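HTH-type dhaKLM operon transcriptional activator DhaS (Lactococcus lactis, PDB 2IU5) activates transcription of the dhaKLM operon, in complex with DhaQ and upon activation by dihydroxyacetone, by binding an inverted repeat that partly overlaps the -35 promoter sequence. Local coordinates at residues D38-T42 against A43-R47; I156-E159 against S160-G164. The protein carries 1 engineered substitution. One frame throughout, in Å; residues are numbered along the deposited sequence.

Both contacts are local, at the C-terminal end of a helix that finishes in a Schellman motif, with positive phi at K44 and G164 respectively. Contact 1 joins helix 36-43 to the turn after it, in the TetR-type DNA-binding range; contact 2 lies in the last turns of helix 139-163, in the C-terminal region. They lie about 31 Å apart, centre to centre, and contact 1 is the more peripheral, about 25 Å from the chain centre against about 14 Å, with two of nine touching residues buried against four of eight. Contact 1 packs methionine on isoleucine; contact 2 has a buried serine-carbonyl bond, an isoleucine methyl set over an arginine guanidinium face and opposite charges just beyond salt-bridge range.

Contact 1 of 2, residues D38-T42 against A43-R47; sequences DIMQT and AKIRR
M40 folds over I45 and the backbone of R46 and R47 in the predicted helix-turn-helix motif, where helix 36-43 gives way to the turn. Its CG stands anti to the carbonyl carbon (chi1 -59°), and further bends at chi2 and chi3 curl the thioether round to carry CE across the I45 branch. The two side chains meet obliquely: M40 CE lies 3.5 Å from I45 CG2, the methyl that stands beside the I45 carbonyl carbon. The same M40 CE is 3.4 Å from R46 O, while M40 CB and CG lie over the R47 backbone. F50 touches M40 as well, and I45 packs on I17 of helix 13-28. With an alanine at M40 the methyl of I45 would probably lose its partner across the turn, leaving a gap beside the R46 carbonyl.

In the same turn the helix ends in a Schellman motif with K44, at positive phi, as its C-prime residue. I45 N donates to M40 O over 3.2 Å and K44 N to Q41 O over 3.2 Å. The K44 chain bends at chi2, setting CD 3.5 Å from Q41 O. One water then closes a bridge at the exposed end, donating to Q41 O at 2.9 Å and accepting from K44 NZ at 3.0 Å.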
ATOM      1  N   ASP A  38      12.545  33.510  -7.149  1.00 20.65           N
ATOM      2  CA  ASP A  38      13.373  32.920  -6.088  1.00 20.49           C
ATOM      3  C   ASP A  38      14.213  31.768  -6.648  1.00 20.15           C
ATOM      4  O   ASP A  38      15.417  31.667  -6.372  1.00 19.92           O
ATOM      5  CB  ASP A  38      12.525  32.363  -4.933  1.00 20.73           C
ATOM      6  CG  ASP A  38      11.795  33.423  -4.147  1.00 25.01           C
ATOM      7  OD1 ASP A  38      12.295  34.576  -4.087  1.00 27.39           O
ATOM      8  OD2 ASP A  38      10.714  33.103  -3.574  1.00 27.31           O
ATOM      9  N   ILE A  39      13.577  30.905  -7.435  1.00 19.84           N
ATOM     10  CA  ILE A  39      14.269  29.741  -8.003  1.00 19.32           C
ATOM     11  C   ILE A  39      15.464  30.183  -8.824  1.00 18.41           C
ATOM     12  O   ILE A  39      16.563  29.635  -8.702  1.00 18.27           O
ATOM     13  CB  ILE A  39      13.313  28.903  -8.858  1.00 20.09           C
ATOM     14  CG1 ILE A  39      12.294  28.241  -7.935  1.00 19.63           C
ATOM     15  CG2 ILE A  39      14.064  27.788  -9.612  1.00 21.08           C
ATOM     16  CD1 ILE A  39      11.069  27.681  -8.702  1.00 19.84           C
ATOM     17  N   MET A  40      15.248  31.184  -9.667  1.00 18.86           N
ATOM     18  CA  MET A  40      16.294  31.616 -10.584  1.00 19.02           C
ATOM     19  C   MET A  40      17.392  32.441  -9.916  1.00 19.51           C
ATOM     20  O   MET A  40      18.554  32.362 -10.310  1.00 19.37           O
ATOM     21  CB  MET A  40      15.702  32.324 -11.815  1.00 18.85           C
ATOM     22  CG  MET A  40      14.723  31.408 -12.588  1.00 20.29           C
ATOM     23  SD  MET A  40      15.464  29.860 -13.152  1.00 21.35           S
ATOM     24  CE  MET A  40      16.445  30.448 -14.525  1.00 21.58           C
ATOM     25  N   GLN A  41      17.040  33.225  -8.905  1.00 20.55           N
ATOM     26  CA  GLN A  41      18.041  33.818  -8.015  1.00 22.13           C
ATOM     27  C   GLN A  41      18.943  32.756  -7.401  1.00 22.11           C
ATOM     28  O   GLN A  41      20.174  32.879  -7.395  1.00 22.35           O
ATOM     29  CB  GLN A  41      17.350  34.611  -6.914  1.00 22.34           C
ATOM     30  CG  GLN A  41      16.823  35.910  -7.463  1.00 26.98           C
ATOM     31  CD  GLN A  41      15.979  36.652  -6.457  1.00 31.02           C
ATOM     32  OE1 GLN A  41      15.754  36.168  -5.345  1.00 37.07           O
ATOM     33  NE2 GLN A  41      15.507  37.830  -6.842  1.00 36.15           N
ATOM     34  N   THR A  42      18.339  31.687  -6.880  1.00 20.45           N
ATOM     35  CA  THR A  42      19.109  30.641  -6.229  1.00 20.40           C
ATOM     36  C   THR A  42      19.965  29.887  -7.262  1.00 21.37           C
ATOM     37  O   THR A  42      21.106  29.500  -6.982  1.00 22.30           O
ATOM     38  CB  THR A  42      18.161  29.689  -5.481  1.00 21.74           C
ATOM     39  OG1 THR A  42      17.547  30.418  -4.416  1.00 22.74           O
ATOM     40  CG2 THR A  42      18.898  28.523  -4.851  1.00 21.18           C
ATOM     41  N   ALA A  43      19.416  29.686  -8.455  1.00 20.26           N
ATOM     42  CA  ALA A  43      20.129  29.002  -9.529  1.00 21.75           C
ATOM     43  C   ALA A  43      21.247  29.841 -10.144  1.00 22.68           C
ATOM     44  O   ALA A  43      22.127  29.304 -10.838  1.00 23.15           O
ATOM     45  CB  ALA A  43      19.154  28.575 -10.621  1.00 20.28           C
ATOM     46  N   LYS A  44      21.208  31.140  -9.896  1.00 22.64           N
ATOM     47  CA  LYS A  44      22.125  32.096 -10.529  1.00 23.79           C
ATOM     48  C   LYS A  44      22.028  32.051 -12.053  1.00 23.18           C
ATOM     49  O   LYS A  44      23.041  32.012 -12.752  1.00 24.19           O
ATOM     50  CB  LYS A  44      23.568  31.808 -10.110  1.00 23.90           C
ATOM     51  CG  LYS A  44      23.843  32.135  -8.652  1.00 27.74           C
ATOM     52  CD  LYS A  44      23.492  33.583  -8.395  1.00 30.71           C
ATOM     53  CE  LYS A  44      24.199  34.132  -7.165  1.00 32.98           C
ATOM     54  NZ  LYS A  44      24.013  35.613  -7.148  1.00 30.41           N
ATOM     55  N   ILE A  45      20.798  32.061 -12.542  1.00 22.85           N
ATOM     56  CA  ILE A  45      20.519  32.137 -13.965  1.00 22.29           C
ATOM     57  C   ILE A  45      19.468  33.223 -14.167  1.00 23.07           C
ATOM     58  O   ILE A  45      18.558  33.391 -13.350  1.00 23.33           O
ATOM     59  CB  ILE A  45      19.988  30.781 -14.489  1.00 22.45           C
ATOM     60  CG1 ILE A  45      21.014  29.670 -14.249  1.00 23.12           C
ATOM     61  CG2 ILE A  45      19.624  30.881 -15.957  1.00 23.02           C
ATOM     62  CD1 ILE A  45      20.431  28.281 -14.481  1.00 27.13           C
ATOM     63  N   ARG A  46      19.593  33.968 -15.263  1.00 25.16           N
ATOM     64  CA  ARG A  46      18.655  35.042 -15.577  1.00 26.36           C
ATOM     65  C   ARG A  46      17.222  34.521 -15.569  1.00 24.66           C
ATOM     66  O   ARG A  46      16.955  33.456 -16.127  1.00 24.74           O
ATOM     67  CB  ARG A  46      18.977  35.605 -16.966  1.00 27.04           C
ATOM     68  CG  ARG A  46      20.280  36.391 -17.017  1.00 32.93           C
ATOM     69  CD  ARG A  46      20.352  37.280 -18.254  1.00 39.15           C
ATOM     70  NE  ARG A  46      21.152  36.685 -19.328  1.00 43.98           N
ATOM     71  CZ  ARG A  46      22.374  36.180 -19.169  1.00 46.84           C
ATOM     72  NH1 ARG A  46      22.948  36.194 -17.969  1.00 47.43           N
ATOM     73  NH2 ARG A  46      23.023  35.660 -20.208  1.00 46.58           N
ATOM     74  N   ARG A  47      16.310  35.262 -14.949  1.00 22.63           N
ATOM     75  CA  ARG A  47      14.967  34.755 -14.710  1.00 22.18           C
ATOM     76  C   ARG A  47      14.269  34.255 -15.963  1.00 22.50           C
ATOM     77  O   ARG A  47      13.657  33.180 -15.953  1.00 22.75           O
ATOM     78  CB  ARG A  47      14.100  35.827 -14.060  1.00 22.90           C
ATOM     79  CG  ARG A  47      12.710  35.375 -13.699  1.00 21.86           C
ATOM     80  CD  ARG A  47      11.968  36.531 -13.049  1.00 22.91           C
ATOM     81  NE  ARG A  47      10.633  36.122 -12.661  1.00 23.19           N
ATOM     82  CZ  ARG A  47       9.578  36.105 -13.467  1.00 23.12           C
ATOM     83  NH1 ARG A  47       9.689  36.481 -14.737  1.00 23.20           N
ATOM     84  NH2 ARG A  47       8.397  35.706 -12.984  1.00 25.34           N
TER
HETATM   85  O   HOH W   1      21.038  35.609  -7.705  1.00 27.29           O

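Contact 2 of 2, residues I156-E159 against S160-G164; sequences ITRE and SIIRG
S160 turns its hydroxyl back onto the carbonyl of I156, one helical turn earlier, and this is the closely packed side of the contact. S160 OG, anti to its own carbonyl carbon (chi1 -70°), donates to I156 O over 3.0 Å. S160 N donates to the same oxygen, and the two donors arrive from opposite faces of the carbonyl plane, so the buried I156 O is gripped twice and the hydroxyl has its mate. Close by, I161 lays CG1 3.2 Å from T157 O. Beyond the two segments I161 packs on Y100 and F104 of helix 97-106, while I156 meets F144 of the second subunit.

The other side carries charged chains and looser contacts. With CG opposite the backbone N (chi1 175°), R158 runs extended to NE, which brings its guanidinium under the I162 CD1 methyl; I162 CD1 sits over the centre of one face, 3.5 Å from R158 CZ. The two chains cross at a slant, and the contact is apolar on that face, while R158 NE has a long, weak ion pair with E111 of helix 110-132. E159 and R163 run side by side in the same direction: E159 CG is 3.7 Å from R163 CD, but E159 OE2 remains 4.4 Å from R163 NH1. At that separation there is no salt bridge; the carboxylate and guanidinium planes are 58° apart, and any attraction is probably modest on this exposed side.

G164, at positive phi, then leaves the helix; its N bonds to I161 O at 3.2 Å and weakly to S160 O, the Schellman motif that terminates helix 139-163.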
ATOM      1  N   ILE A 156       5.266   1.847   3.370  1.00 19.61           N
ATOM      2  CA  ILE A 156       6.260   1.996   4.423  1.00 21.04           C
ATOM      3  C   ILE A 156       7.038   3.292   4.200  1.00 20.14           C
ATOM      4  O   ILE A 156       7.268   4.050   5.146  1.00 20.95           O
ATOM      5  CB  ILE A 156       7.231   0.814   4.425  1.00 24.43           C
ATOM      6  CG1 ILE A 156       6.521  -0.452   4.924  1.00 26.71           C
ATOM      7  CG2 ILE A 156       8.462   1.153   5.246  1.00 25.75           C
ATOM      8  CD1 ILE A 156       6.175  -0.408   6.368  1.00 30.38           C
ATOM      9  N   THR A 157       7.437   3.552   2.964  1.00 18.95           N
ATOM     10  CA  THR A 157       8.266   4.734   2.703  1.00 18.59           C
ATOM     11  C   THR A 157       7.451   6.016   2.767  1.00 18.72           C
ATOM     12  O   THR A 157       7.918   7.020   3.303  1.00 19.64           O
ATOM     13  CB  THR A 157       9.044   4.633   1.376  1.00 18.68           C
ATOM     14  OG1 THR A 157       8.118   4.501   0.291  1.00 20.54           O
ATOM     15  CG2 THR A 157       9.998   3.462   1.412  1.00 19.55           C
ATOM     16  N   ARG A 158       6.225   6.006   2.243  1.00 19.08           N
ATOM     17  CA  ARG A 158       5.338   7.148   2.459  1.00 19.29           C
ATOM     18  C   ARG A 158       5.175   7.480   3.939  1.00 18.41           C
ATOM     19  O   ARG A 158       5.298   8.638   4.339  1.00 20.80           O
ATOM     20  CB  ARG A 158       3.954   6.919   1.837  1.00 21.02           C
ATOM     21  CG  ARG A 158       2.978   8.064   2.153  1.00 21.60           C
ATOM     22  CD  ARG A 158       1.606   7.858   1.498  1.00 25.59           C
ATOM     23  NE  ARG A 158       0.605   8.839   1.918  1.00 30.13           N
ATOM     24  CZ  ARG A 158      -0.091   8.783   3.052  1.00 33.13           C
ATOM     25  NH1 ARG A 158       0.087   7.785   3.913  1.00 34.93           N
ATOM     26  NH2 ARG A 158      -0.977   9.736   3.326  1.00 34.58           N
ATOM     27  N   GLU A 159       4.895   6.482   4.762  1.00 19.22           N
ATOM     28  CA  GLU A 159       4.710   6.742   6.191  1.00 21.21           C
ATOM     29  C   GLU A 159       5.982   7.301   6.816  1.00 20.26           C
ATOM     30  O   GLU A 159       5.924   8.236   7.609  1.00 21.62           O
ATOM     31  CB  GLU A 159       4.263   5.481   6.927  1.00 23.21           C
ATOM     32  CG  GLU A 159       4.146   5.682   8.426  1.00 28.60           C
ATOM     33  CD  GLU A 159       3.765   4.399   9.146  1.00 34.92           C
ATOM     34  OE1 GLU A 159       4.142   3.312   8.647  1.00 40.61           O
ATOM     35  OE2 GLU A 159       3.095   4.486  10.198  1.00 36.97           O
ATOM     36  N   SER A 160       7.131   6.740   6.463  1.00 20.73           N
ATOM     37  CA  SER A 160       8.399   7.196   7.033  1.00 20.94           C
ATOM     38  C   SER A 160       8.668   8.650   6.627  1.00 19.92           C
ATOM     39  O   SER A 160       9.116   9.468   7.436  1.00 20.37           O
ATOM     40  CB  SER A 160       9.510   6.325   6.481  1.00 22.81           C
ATOM     41  OG  SER A 160       9.370   5.032   7.036  1.00 26.64           O
ATOM     42  N   ILE A 161       8.389   8.970   5.377  1.00 19.51           N
ATOM     43  CA  ILE A 161       8.576  10.343   4.904  1.00 19.61           C
ATOM     44  C   ILE A 161       7.689  11.284   5.708  1.00 21.42           C
ATOM     45  O   ILE A 161       8.144  12.299   6.233  1.00 22.12           O
ATOM     46  CB  ILE A 161       8.238  10.448   3.414  1.00 20.10           C
ATOM     47  CG1 ILE A 161       9.384   9.826   2.617  1.00 19.74           C
ATOM     48  CG2 ILE A 161       8.092  11.908   2.999  1.00 20.82           C
ATOM     49  CD1 ILE A 161       9.069   9.525   1.184  1.00 20.18           C
ATOM     50  N   ILE A 162       6.412  10.947   5.802  1.00 20.53           N
ATOM     51  CA  ILE A 162       5.474  11.833   6.469  1.00 22.05           C
ATOM     52  C   ILE A 162       5.837  12.023   7.947  1.00 22.79           C
ATOM     53  O   ILE A 162       5.672  13.132   8.493  1.00 23.73           O
ATOM     54  CB  ILE A 162       4.020  11.333   6.281  1.00 22.41           C
ATOM     55  CG1 ILE A 162       3.629  11.458   4.812  1.00 22.90           C
ATOM     56  CG2 ILE A 162       3.038  12.065   7.194  1.00 23.17           C
ATOM     57  CD1 ILE A 162       2.250  10.912   4.487  1.00 26.44           C
ATOM     58  N   ARG A 163       6.325  10.953   8.574  1.00 23.13           N
ATOM     59  CA  ARG A 163       6.681  10.931   9.989  1.00 24.71           C
ATOM     60  C   ARG A 163       8.069  11.478  10.311  1.00 24.69           C
ATOM     61  O   ARG A 163       8.377  11.744  11.485  1.00 25.97           O
ATOM     62  CB  ARG A 163       6.486   9.533  10.594  1.00 25.23           C
ATOM     63  CG  ARG A 163       5.037   9.027  10.567  1.00 27.26           C
ATOM     64  CD  ARG A 163       4.819   7.760  11.394  1.00 30.95           C
ATOM     65  NE  ARG A 163       5.352   7.887  12.753  1.00 38.87           N
ATOM     66  CZ  ARG A 163       6.096   6.966  13.362  1.00 42.06           C
ATOM     67  NH1 ARG A 163       6.406   5.832  12.741  1.00 44.68           N
ATOM     68  NH2 ARG A 163       6.533   7.178  14.598  1.00 44.55           N
ATOM     69  N   GLY A 164       8.902  11.651   9.290  1.00 23.10           N
ATOM     70  CA  GLY A 164      10.286  12.077   9.499  1.00 23.22           C
ATOM     71  C   GLY A 164      11.192  10.982  10.039  1.00 23.04           C
ATOM     72  O   GLY A 164      12.129  11.269  10.785  1.00 25.50           O
TER